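Long-range contacts in aminopeptidase (Aneurinibacillus sp. AM-1, PDB 5IB9), which probably removes amino acids from the N-terminal end of peptides as a zinc-dependent aminopeptidase of the M28 peptidase family: residues I207-P212 and E263-T268; N220-I225 and K292-M297. All blocks are in the same frame, centred on the assembly; numbering follows the deposited sequence.

Contact 1: residues I207-P212 and E263-T268; sequences IATKKP and ELRFIT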
# COMPACT_ATOMS: atom_id res chain seq x y z
N ILE A 207 -15.89 9.17 -0.40
CA ILE A 207 -15.54 10.02 -1.56
C ILE A 207 -16.84 10.41 -2.32
O ILE A 207 -17.60 9.53 -2.77
CB ILE A 207 -14.66 9.29 -2.54
CG1 ILE A 207 -13.35 8.86 -1.88
CG2 ILE A 207 -14.34 10.19 -3.79
CD1 ILE A 207 -13.15 7.38 -2.01
N ALA A 208 -17.13 11.71 -2.49
CA ALA A 208 -18.38 12.20 -3.16
C ALA A 208 -17.91 13.09 -4.28
O ALA A 208 -17.17 13.99 -4.07
CB ALA A 208 -19.24 13.05 -2.11
N THR A 209 -18.36 12.79 -5.49
CA THR A 209 -17.82 13.50 -6.68
C THR A 209 -18.96 14.24 -7.36
O THR A 209 -19.99 13.59 -7.63
CB THR A 209 -17.19 12.48 -7.61
OG1 THR A 209 -16.05 11.86 -6.95
CG2 THR A 209 -16.68 13.24 -8.88
N LYS A 210 -18.71 15.48 -7.67
CA LYS A 210 -19.58 16.27 -8.52
C LYS A 210 -18.93 16.37 -9.92
O LYS A 210 -17.88 16.98 -10.12
CB LYS A 210 -19.77 17.67 -7.94
CG LYS A 210 -20.94 18.44 -8.72
CD LYS A 210 -20.98 19.88 -8.34
CE LYS A 210 -22.35 20.55 -8.89
NZ LYS A 210 -22.26 20.82 -10.35
N LYS A 211 -19.55 15.72 -10.89
CA LYS A 211 -19.10 15.84 -12.26
C LYS A 211 -19.42 17.23 -12.83
O LYS A 211 -20.38 17.78 -12.50
CB LYS A 211 -19.78 14.77 -13.13
CG LYS A 211 -19.33 13.36 -12.82
CD LYS A 211 -20.38 12.32 -13.16
CE LYS A 211 -19.76 11.01 -13.60
NZ LYS A 211 -20.70 10.08 -14.24
N PRO A 212 -18.59 17.74 -13.70
CA PRO A 212 -18.89 19.05 -14.25
C PRO A 212 -20.14 18.99 -15.08
O PRO A 212 -20.40 18.01 -15.68
CB PRO A 212 -17.66 19.37 -15.10
CG PRO A 212 -16.96 18.18 -15.27
CD PRO A 212 -17.36 17.21 -14.27
N GLU A 263 -14.44 19.15 -12.10
CA GLU A 263 -14.85 18.01 -11.31
C GLU A 263 -14.40 18.28 -9.85
O GLU A 263 -13.24 18.67 -9.66
CB GLU A 263 -14.13 16.78 -11.82
CG GLU A 263 -14.47 15.57 -10.91
CD GLU A 263 -13.99 14.27 -11.62
OE1 GLU A 263 -14.03 14.12 -12.90
OE2 GLU A 263 -13.66 13.32 -10.89
N LEU A 264 -15.33 18.09 -8.91
CA LEU A 264 -14.96 18.33 -7.48
C LEU A 264 -15.11 17.02 -6.77
O LEU A 264 -16.13 16.32 -6.92
CB LEU A 264 -15.95 19.41 -6.93
CG LEU A 264 -15.89 20.75 -7.57
CD1 LEU A 264 -16.87 21.71 -6.91
CD2 LEU A 264 -14.57 21.34 -7.49
N ARG A 265 -14.08 16.66 -6.00
CA ARG A 265 -14.15 15.44 -5.19
C ARG A 265 -14.07 15.87 -3.76
O ARG A 265 -13.00 16.42 -3.35
CB ARG A 265 -12.97 14.49 -5.53
CG ARG A 265 -12.98 14.08 -7.05
CD ARG A 265 -11.89 13.11 -7.34
NE ARG A 265 -12.00 12.75 -8.75
CZ ARG A 265 -11.22 11.83 -9.28
NH1 ARG A 265 -10.31 11.10 -8.59
NH2 ARG A 265 -11.41 11.58 -10.53
N PHE A 266 -15.08 15.57 -2.99
CA PHE A 266 -15.14 15.89 -1.54
C PHE A 266 -14.87 14.62 -0.81
O PHE A 266 -15.55 13.59 -1.02
CB PHE A 266 -16.54 16.43 -1.19
CG PHE A 266 -16.92 17.72 -1.89
CD1 PHE A 266 -16.58 18.92 -1.30
CD2 PHE A 266 -17.50 17.66 -3.13
CE1 PHE A 266 -16.85 20.13 -1.90
CE2 PHE A 266 -17.91 18.89 -3.75
CZ PHE A 266 -17.55 20.10 -3.15
N ILE A 267 -13.80 14.63 0.04
CA ILE A 267 -13.35 13.37 0.58
C ILE A 267 -13.13 13.51 2.10
O ILE A 267 -12.52 14.51 2.56
CB ILE A 267 -11.99 12.89 -0.08
CG1 ILE A 267 -12.13 12.90 -1.58
CG2 ILE A 267 -11.62 11.51 0.51
CD1 ILE A 267 -10.82 12.44 -2.25
N THR A 268 -13.62 12.49 2.83
CA THR A 268 -13.15 12.42 4.22
C THR A 268 -12.30 11.20 4.37
O THR A 268 -12.64 10.10 3.96
CB THR A 268 -14.37 12.45 5.25
OG1 THR A 268 -15.19 11.28 5.12
CG2 THR A 268 -15.13 13.71 4.96
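A208 and F266 face each other as an antiparallel hydrogen-bonded pair. F266 N gives a nearly straight bond to A208 O at 2.8 Å, and A208 N returns one to F266 O. K210 and L264 repeat this pattern two residues on. K210 N lies 2.8 Å from L264 O, and L264 N donates to K210 O at 3.0 Å. The two short strand segments run antiparallel, at 165° between their directions. Between these pairs sit the non-hydrogen-bonded pairs T209 with R265 and I207 with I267, whose side chains share the opposite face.

The I207 and I267 side chains lie side by side, with I207 CG1 4.0 Å from I267 CG2. The T209 methyl is met diagonally by E263. The E263 chain runs extended from a CG placed anti to the backbone N (chi1 175°), and this brings OE2 to 3.6 Å from T209 CG2. P212 CD packs near E263 CA beyond the end of the strand.

E263 OE2 is in turn held by R265, two residues along the same strand. R265 NE lies 2.8 Å and R265 NH2 2.9 Å from E263 OE2, both from the same face of the carboxylate. The acid lies at the edge of the guanidinium, in its plane. R265 NH2 also forms a salt bridge with E290, and NH1 bonds Y282 OH. These partners probably fix the rotation of the guanidinium.

On the A208 and F266 face, F48 of helix 35-50 touches both residues, and helix 238-256 packs on F266 and L264. K210 turns its amine to T260 OG1 and L258 O. The ladder joins the long strand 187-210 antiparallel to strand 263-269, in the helix-covered mixed sheet characteristic of the M28 peptidase fold.

Contact 2: residues N220-I225 and K292-M297; sequences NDIIII and KRTIGM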
# COMPACT_ATOMS: atom_id res chain seq x y z
N ASN A 220 -11.32 19.69 -18.11
CA ASN A 220 -10.75 18.42 -17.63
C ASN A 220 -10.18 18.51 -16.26
O ASN A 220 -9.74 17.47 -15.76
CB ASN A 220 -9.53 18.00 -18.56
CG ASN A 220 -10.00 17.56 -19.92
OD1 ASN A 220 -9.34 17.85 -20.96
ND2 ASN A 220 -11.16 16.88 -19.96
N ASP A 221 -10.35 19.65 -15.58
CA ASP A 221 -9.64 19.82 -14.30
C ASP A 221 -10.42 19.15 -13.16
O ASP A 221 -11.64 18.93 -13.21
CB ASP A 221 -9.57 21.29 -13.92
CG ASP A 221 -8.78 22.16 -14.92
OD1 ASP A 221 -7.98 21.60 -15.75
OD2 ASP A 221 -8.84 23.42 -14.77
N ILE A 222 -9.66 18.74 -12.12
CA ILE A 222 -10.22 18.20 -10.88
C ILE A 222 -9.68 19.00 -9.67
O ILE A 222 -8.51 19.35 -9.65
CB ILE A 222 -9.73 16.73 -10.66
CG1 ILE A 222 -10.19 15.85 -11.87
CG2 ILE A 222 -10.38 16.11 -9.43
CD1 ILE A 222 -9.36 14.47 -11.86
N ILE A 223 -10.56 19.27 -8.70
CA ILE A 223 -10.15 19.83 -7.40
C ILE A 223 -10.65 18.83 -6.34
O ILE A 223 -11.75 18.35 -6.39
CB ILE A 223 -10.79 21.19 -7.14
CG1 ILE A 223 -10.09 22.12 -8.06
CG2 ILE A 223 -10.41 21.56 -5.72
CD1 ILE A 223 -10.67 23.57 -8.06
N ILE A 224 -9.76 18.53 -5.37
CA ILE A 224 -10.06 17.69 -4.14
C ILE A 224 -10.18 18.59 -2.96
O ILE A 224 -9.36 19.54 -2.77
CB ILE A 224 -8.97 16.67 -3.94
CG1 ILE A 224 -8.88 15.72 -5.18
CG2 ILE A 224 -9.26 15.86 -2.75
CD1 ILE A 224 -7.70 14.73 -5.12
N ILE A 225 -11.30 18.40 -2.23
CA ILE A 225 -11.47 19.11 -0.88
C ILE A 225 -11.52 17.98 0.09
O ILE A 225 -12.44 17.13 0.01
CB ILE A 225 -12.77 19.92 -0.90
CG1 ILE A 225 -12.84 20.97 -2.07
CG2 ILE A 225 -12.95 20.65 0.43
CD1 ILE A 225 -13.47 20.38 -3.37
N LYS A 292 -2.42 14.21 -13.24
CA LYS A 292 -2.07 15.40 -14.10
C LYS A 292 -3.22 16.41 -14.15
O LYS A 292 -2.92 17.65 -14.30
CB LYS A 292 -1.73 14.91 -15.53
CG LYS A 292 -0.44 14.13 -15.54
CD LYS A 292 0.01 13.68 -16.94
CE LYS A 292 1.29 12.83 -16.81
NZ LYS A 292 1.00 11.53 -17.49
N ARG A 293 -4.46 15.97 -13.99
CA ARG A 293 -5.60 16.89 -14.17
C ARG A 293 -5.99 17.50 -12.83
O ARG A 293 -6.90 18.37 -12.83
CB ARG A 293 -6.82 16.11 -14.72
CG ARG A 293 -6.52 15.73 -16.11
CD ARG A 293 -7.62 15.11 -16.71
NE ARG A 293 -8.19 13.91 -16.14
CZ ARG A 293 -9.42 13.77 -15.62
NH1 ARG A 293 -10.22 14.78 -15.48
NH2 ARG A 293 -9.89 12.54 -15.28
N THR A 294 -5.41 17.07 -11.69
CA THR A 294 -5.85 17.64 -10.40
C THR A 294 -5.07 18.93 -10.14
O THR A 294 -3.84 18.96 -9.90
CB THR A 294 -5.54 16.59 -9.31
OG1 THR A 294 -6.35 15.45 -9.50
CG2 THR A 294 -6.07 17.22 -7.94
N ILE A 295 -5.83 20.02 -10.27
CA ILE A 295 -5.24 21.34 -10.18
C ILE A 295 -5.05 21.88 -8.78
O ILE A 295 -4.29 22.81 -8.57
CB ILE A 295 -5.97 22.39 -11.02
CG1 ILE A 295 -7.36 22.55 -10.46
CG2 ILE A 295 -6.02 21.98 -12.60
CD1 ILE A 295 -8.13 23.78 -11.22
N GLY A 296 -5.66 21.19 -7.82
CA GLY A 296 -5.46 21.62 -6.45
C GLY A 296 -6.16 20.65 -5.47
O GLY A 296 -7.21 20.07 -5.79
N MET A 297 -5.56 20.54 -4.29
CA MET A 297 -6.15 19.77 -3.22
C MET A 297 -6.12 20.70 -2.00
O MET A 297 -5.07 21.22 -1.58
CB MET A 297 -5.36 18.44 -2.93
CG MET A 297 -6.01 17.50 -1.84
SD MET A 297 -5.49 17.99 -0.22
CE MET A 297 -6.60 16.92 0.69
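R293 turns back on N220 through a bend at chi3 (-59°), which sets NH1 2.7 Å from N220 O. I295 has CG1 between its backbone N and carbonyl carbon (chi1 64°). This lays its two branches against different neighbours: CG1 meets I223 CG1 at 3.7 Å, while CG2 rests 3.6 Å from D221 CG. The two strands run parallel, as inner strands of the M28 alpha/beta sheet.

The R293 backbone is used too. R293 O accepts from I222 N at 2.9 Å, with the donor above the carbonyl plane. I222 CD1 lies over one face of the guanidinium, offset toward its rim, and N220 O lies at the edge. R293 NE forms a salt bridge with D289. A leucine in place of R293 would probably leave N220 O without this bond and D289 without its charged mate.

The register slips at I295. I222 pairs with T294, but I224 pairs with M297, so the second strand carries one extra residue, a beta bulge. I295 N still donates to I222 O at 2.8 Å, and I224 N bonds G296 O beyond the bulge. T294 OG1 bonds E290 O, a tie to a residue of the preceding helix. Helix 382-400 packs on I223 and I295 through A399. F351 of helix 348-352 touches I224 and M297 on the other face. There M297 CG lies 3.7 Å from I224 CB.

Contact 1 and contact 2 are neighbours in the same sheet, their centres about 10 Å apart. Strand 263-269 of contact 1 runs parallel to strand 222-228 of contact 2. I225 probably bonds twice across this boundary: I225 N to R265 O at 2.8 Å and I267 N to I225 O at 2.8 Å. I222 CD1 also packs on R265 NH2 at 3.8 Å. Strand 222-228 ends at H228, and D301 follows strand 294-300. Both bind zinc in the active site, which holds the inhibitor BES. The M297 side chain lies about 12 Å from a bound zinc ion and about 12 Å from BES. Neither contact includes a zinc ligand.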